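Local coordinates for Mll2253 protein (Mesorhizobium loti, PDB 3Q63) that is of unknown function but, as a member of the AHA1 family with a Bet v 1-like (SRPBCC) fold, may bind a hydrophobic ligand or a partner protein, at residues E35-K40 and M126-F131; N41-A46 and C63-V68. All blocks are in the same frame, centred on the assembly; numbering follows the deposited sequence.

After the N-terminal strand 9-17 and the short helix 21-29, the chain enters helix 31-37, whose last turn and following residues form the first half of contact 1. It passes directly through strand 40-41 into the loop that supplies residues 41-46, which contact 2 joins to strand 60-69 after a gap of only 16 residues. That small loop is nested inside the larger one that contact 1 closes when helix 118-141 returns to residues 35-40. Contact 1 thus ties the end of helix 31-37 and the residues after it to helix 118-141, and contact 2 ties the connection that follows to the sheet. Their centres lie 16 Å apart.

Contact 1: residues E35-K40 and M126-F131; sequences EEWLMK and MGWPQF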
# COMPACT_ATOMS: atom_id res chain seq x y z
N GLU B 35 -5.56 3.78 -11.28
CA GLU B 35 -4.80 4.49 -10.26
C GLU B 35 -5.70 5.27 -9.30
O GLU B 35 -5.32 5.53 -8.16
CB GLU B 35 -3.80 5.45 -10.92
CG GLU B 35 -2.94 6.19 -9.91
CD GLU B 35 -2.06 7.24 -10.56
OE1 GLU B 35 -1.31 6.88 -11.49
OE2 GLU B 35 -2.11 8.41 -10.15
N GLU B 36 -6.89 5.63 -9.77
CA GLU B 36 -7.84 6.40 -8.98
C GLU B 36 -8.47 5.61 -7.83
O GLU B 36 -8.72 6.16 -6.76
CB GLU B 36 -8.94 6.94 -9.90
CG GLU B 36 -9.43 8.32 -9.54
CD GLU B 36 -8.30 9.33 -9.42
OE1 GLU B 36 -7.55 9.52 -10.41
OE2 GLU B 36 -8.14 9.91 -8.33
N TRP B 37 -8.75 4.32 -8.04
CA TRP B 37 -9.35 3.51 -6.99
C TRP B 37 -8.38 2.46 -6.46
O TRP B 37 -8.56 1.95 -5.35
CB TRP B 37 -10.62 2.81 -7.49
CG TRP B 37 -10.43 1.92 -8.68
CD1 TRP B 37 -10.48 2.29 -9.99
CD2 TRP B 37 -10.15 0.52 -8.66
NE1 TRP B 37 -10.24 1.20 -10.80
CE2 TRP B 37 -10.03 0.10 -10.01
CE3 TRP B 37 -9.97 -0.43 -7.65
CZ2 TRP B 37 -9.75 -1.22 -10.37
CZ3 TRP B 37 -9.69 -1.75 -8.00
CH2 TRP B 37 -9.59 -2.13 -9.35
N LEU B 38 -7.37 2.13 -7.25
CA LEU B 38 -6.38 1.15 -6.83
C LEU B 38 -5.09 1.89 -6.51
O LEU B 38 -4.92 2.39 -5.40
CB LEU B 38 -6.17 0.13 -7.95
CG LEU B 38 -5.36 -1.10 -7.56
CD1 LEU B 38 -6.08 -1.90 -6.48
CD2 LEU B 38 -5.15 -1.94 -8.80
N MSE B 39 -4.18 1.97 -7.48
CA MSE B 39 -2.92 2.69 -7.32
C MSE B 39 -2.12 2.69 -8.62
O MSE B 39 -2.53 2.09 -9.61
CB MSE B 39 -2.08 2.09 -6.18
CG MSE B 39 -1.49 0.72 -6.48
SE MSE B 39 -0.74 -0.16 -4.91
CE MSE B 39 -2.32 -1.09 -4.28
N LYS B 40 -0.99 3.39 -8.59
CA LYS B 40 -0.08 3.52 -9.71
C LYS B 40 0.09 2.19 -10.42
O LYS B 40 0.28 1.15 -9.78
CB LYS B 40 1.28 4.00 -9.20
CG LYS B 40 2.03 4.95 -10.12
CD LYS B 40 2.34 4.36 -11.47
CE LYS B 40 3.21 5.31 -12.29
NZ LYS B 40 4.51 5.60 -11.60
N MSE B 126 -10.56 -7.74 3.58
CA MSE B 126 -11.03 -6.42 3.94
C MSE B 126 -10.38 -5.35 3.06
O MSE B 126 -10.81 -4.20 3.05
CB MSE B 126 -10.76 -6.13 5.41
CG MSE B 126 -9.30 -6.16 5.80
SE MSE B 126 -9.09 -6.13 7.72
CE MSE B 126 -9.85 -4.39 8.06
N GLY B 127 -9.37 -5.76 2.30
CA GLY B 127 -8.69 -4.83 1.42
C GLY B 127 -9.49 -4.55 0.16
O GLY B 127 -9.58 -3.40 -0.29
N TRP B 128 -10.09 -5.59 -0.42
CA TRP B 128 -10.87 -5.42 -1.64
C TRP B 128 -12.13 -4.58 -1.45
O TRP B 128 -12.50 -3.81 -2.34
CB TRP B 128 -11.21 -6.78 -2.25
CG TRP B 128 -10.07 -7.31 -3.06
CD1 TRP B 128 -9.19 -8.30 -2.72
CD2 TRP B 128 -9.61 -6.78 -4.32
NE1 TRP B 128 -8.21 -8.43 -3.68
CE2 TRP B 128 -8.45 -7.51 -4.67
CE3 TRP B 128 -10.07 -5.77 -5.17
CZ2 TRP B 128 -7.73 -7.25 -5.85
CZ3 TRP B 128 -9.36 -5.51 -6.35
CH2 TRP B 128 -8.21 -6.25 -6.67
N PRO B 129 -12.81 -4.72 -0.31
CA PRO B 129 -14.02 -3.93 -0.07
C PRO B 129 -13.66 -2.44 -0.09
O PRO B 129 -14.45 -1.60 -0.53
CB PRO B 129 -14.47 -4.41 1.31
CG PRO B 129 -14.07 -5.86 1.28
CD PRO B 129 -12.67 -5.77 0.71
N GLN B 130 -12.46 -2.11 0.39
CA GLN B 130 -11.98 -0.73 0.40
C GLN B 130 -11.72 -0.27 -1.03
O GLN B 130 -12.07 0.85 -1.40
CB GLN B 130 -10.70 -0.62 1.23
CG GLN B 130 -10.87 -1.09 2.68
CD GLN B 130 -9.55 -1.19 3.42
OE1 GLN B 130 -8.62 -1.88 2.99
NE2 GLN B 130 -9.45 -0.50 4.56
N PHE B 131 -11.11 -1.13 -1.85
CA PHE B 131 -10.83 -0.77 -3.23
C PHE B 131 -12.14 -0.54 -4.00
O PHE B 131 -12.27 0.43 -4.75
CB PHE B 131 -10.01 -1.85 -3.93
CG PHE B 131 -8.56 -1.91 -3.50
CD1 PHE B 131 -7.80 -0.75 -3.37
CD2 PHE B 131 -7.94 -3.14 -3.28
CE1 PHE B 131 -6.45 -0.81 -3.04
CE2 PHE B 131 -6.58 -3.21 -2.95
CZ PHE B 131 -5.84 -2.04 -2.83
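L38 and F131 make the central CH-pi contact of this interface: methyl CD1 of L38 stands 3.5 Å from the centroid of the F131 ring, 6° off the ring normal, and therefore lies over the middle of one face. With chi1 at -170°, the L38 side chain runs out opposite the backbone N, which helps bring the methyl over the ring although the CA-CB bond does not point at the helix. Selenomethionine M39 adds a second apolar contact, its chain bent at the last torsion (chi3 89°) and its methyl CE 3.9 Å from F131 CZ.

The aromatic contacts centre on W37. Its indole crosses the F131 side chain at about a right angle, and F131 CB meets the indole edge in plane, 4.0 Å from W37 CE3. Farther round the six-membered ring, W37 CZ3 comes within 4.1 Å of W128 CZ3, which sits near the W37 ring plane.

A backbone carbonyl also takes part, with W37 O lying 3.4 Å from F131 CD1. Both indole nitrogens have mates beyond the interface, W37 NE1 bonding to A27 O and W128 NE1 to Q110 OE1. These bonds help fix the two rings, while K134, L135 and L138 continue the cover of W37 along helix 118-141.

Putting an alanine at F131 would probably leave the L38 methyl without its aromatic face, open a gap between L38, M39 and the W128 indole, and weaken the hold of the long helix on this turn. The contact joins the end of helix 31-37 to helix 118-141 in the Bet v 1-like fold. With its indole N-H groups satisfied outside it, this largely buried interface depends on shape and dispersion rather than on polar pairing.

Contact 2: residues N41-A46 and C63-V68; sequences NDFKPA and CEVLAV
V65 meets three residues of the 41-46 loop, fastening the connection between strands 40-41 and 50-54 to strand 60-69 of the antiparallel sheet in this Bet v 1-like fold. Methyl CG2 of V65 lies 3.8 Å from F43 CE1, and the two side chains cross at about a right angle. The same methyl comes 3.2 Å from K44 O. V65 CB is 3.1 Å from A46 O, a carbonyl that also borders CG1. One valine is thus packed against two backbone oxygens and the F43 ring.

V68 provides a second, looser contact at the end of the segment. Its CB points toward the loop, and both methyls reach P45 O, CG1 at 4.1 Å. The spacing between these valines reflects a classic beta bulge: L66 and A67 both face S75 on strand 73-77, which allows V65 and V68, three positions apart, to turn to the loop.

Outside this first shell, a chi1 of 173° extends the F43 side chain away from its own backbone N, carrying its ring inward over the sheet. There it meets F51 edge-to-face and also touches I34, T29 and L74. F51 packs on V65 as well, so F43 and V65 share a neighbour. W25 and L74 support V68. At the start of the loop, D42 OD2 accepts a hydrogen bond from N52 N, holding this end to strand 50-54, while backbone hydrogen bonds between V65 and both G48 and H49 tie down the chain beyond A46.

The loop bends through an inverse gamma turn centred on P45, in which A46 N makes a weak hydrogen bond, 2.7 Å long, to K44 O, the same oxygen that meets V65 CG2.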
# COMPACT_ATOMS: atom_id res chain seq x y z
N ASN B 41 0.05 2.21 -11.75
CA ASN B 41 0.18 0.99 -12.52
C ASN B 41 0.43 1.28 -13.99
O ASN B 41 0.21 2.40 -14.45
CB ASN B 41 -1.12 0.20 -12.44
CG ASN B 41 -2.26 0.91 -13.16
OD1 ASN B 41 -2.83 1.88 -12.65
ND2 ASN B 41 -2.57 0.44 -14.37
N ASP B 42 0.89 0.26 -14.70
CA ASP B 42 1.14 0.35 -16.14
C ASP B 42 0.42 -0.81 -16.83
O ASP B 42 0.97 -1.50 -17.68
CB ASP B 42 2.64 0.31 -16.45
CG ASP B 42 3.36 -0.88 -15.82
OD1 ASP B 42 4.41 -1.29 -16.36
OD2 ASP B 42 2.90 -1.40 -14.78
N PHE B 43 -0.84 -1.01 -16.43
CA PHE B 43 -1.70 -2.06 -16.97
C PHE B 43 -1.99 -1.88 -18.47
O PHE B 43 -1.96 -0.77 -18.99
CB PHE B 43 -3.04 -2.06 -16.22
CG PHE B 43 -4.06 -2.99 -16.80
CD1 PHE B 43 -4.08 -4.34 -16.46
CD2 PHE B 43 -5.00 -2.52 -17.73
CE1 PHE B 43 -4.99 -5.21 -17.04
CE2 PHE B 43 -5.92 -3.39 -18.32
CZ PHE B 43 -5.92 -4.74 -17.97
N LYS B 44 -2.26 -2.99 -19.15
CA LYS B 44 -2.61 -2.99 -20.56
C LYS B 44 -3.50 -4.21 -20.77
O LYS B 44 -3.15 -5.31 -20.35
CB LYS B 44 -1.39 -3.10 -21.47
CG LYS B 44 -0.59 -1.82 -21.60
CD LYS B 44 -0.31 -1.48 -23.06
CE LYS B 44 -1.59 -1.21 -23.85
NZ LYS B 44 -2.45 -2.43 -24.03
N PRO B 45 -4.67 -4.02 -21.39
CA PRO B 45 -5.65 -5.08 -21.66
C PRO B 45 -5.19 -6.10 -22.71
O PRO B 45 -5.91 -6.37 -23.67
CB PRO B 45 -6.88 -4.31 -22.16
CG PRO B 45 -6.71 -2.95 -21.59
CD PRO B 45 -5.23 -2.70 -21.71
N ALA B 46 -4.00 -6.65 -22.53
CA ALA B 46 -3.49 -7.64 -23.48
C ALA B 46 -2.94 -8.85 -22.75
O ALA B 46 -2.13 -8.72 -21.83
CB ALA B 46 -2.40 -7.02 -24.36
N CYS B 63 2.65 -8.16 -11.83
CA CYS B 63 1.45 -8.74 -12.44
C CYS B 63 1.59 -9.09 -13.91
O CYS B 63 2.45 -8.56 -14.63
CB CYS B 63 0.27 -7.77 -12.31
SG CYS B 63 0.08 -6.99 -10.71
N GLU B 64 0.71 -9.97 -14.36
CA GLU B 64 0.68 -10.41 -15.74
C GLU B 64 -0.77 -10.63 -16.15
O GLU B 64 -1.51 -11.30 -15.44
CB GLU B 64 1.46 -11.71 -15.90
CG GLU B 64 1.60 -12.15 -17.35
CD GLU B 64 1.82 -13.64 -17.48
OE1 GLU B 64 2.45 -14.23 -16.59
OE2 GLU B 64 1.36 -14.21 -18.50
N VAL B 65 -1.17 -10.07 -17.29
CA VAL B 65 -2.54 -10.26 -17.75
C VAL B 65 -2.68 -11.71 -18.21
O VAL B 65 -1.84 -12.21 -18.96
CB VAL B 65 -2.87 -9.29 -18.91
CG1 VAL B 65 -4.32 -9.48 -19.35
CG2 VAL B 65 -2.66 -7.84 -18.44
N LEU B 66 -3.73 -12.37 -17.75
CA LEU B 66 -3.98 -13.77 -18.08
C LEU B 66 -5.16 -13.97 -19.01
O LEU B 66 -5.11 -14.83 -19.89
CB LEU B 66 -4.25 -14.57 -16.80
CG LEU B 66 -3.10 -14.64 -15.81
CD1 LEU B 66 -3.58 -15.39 -14.58
CD2 LEU B 66 -1.89 -15.33 -16.44
N ALA B 67 -6.22 -13.21 -18.81
CA ALA B 67 -7.40 -13.33 -19.66
C ALA B 67 -8.11 -12.00 -19.82
O ALA B 67 -8.14 -11.18 -18.90
CB ALA B 67 -8.36 -14.37 -19.08
N VAL B 68 -8.67 -11.79 -21.00
CA VAL B 68 -9.38 -10.55 -21.28
C VAL B 68 -10.58 -10.79 -22.18
O VAL B 68 -10.43 -11.22 -23.32
CB VAL B 68 -8.46 -9.53 -21.95
CG1 VAL B 68 -9.22 -8.24 -22.20
CG2 VAL B 68 -7.24 -9.26 -21.08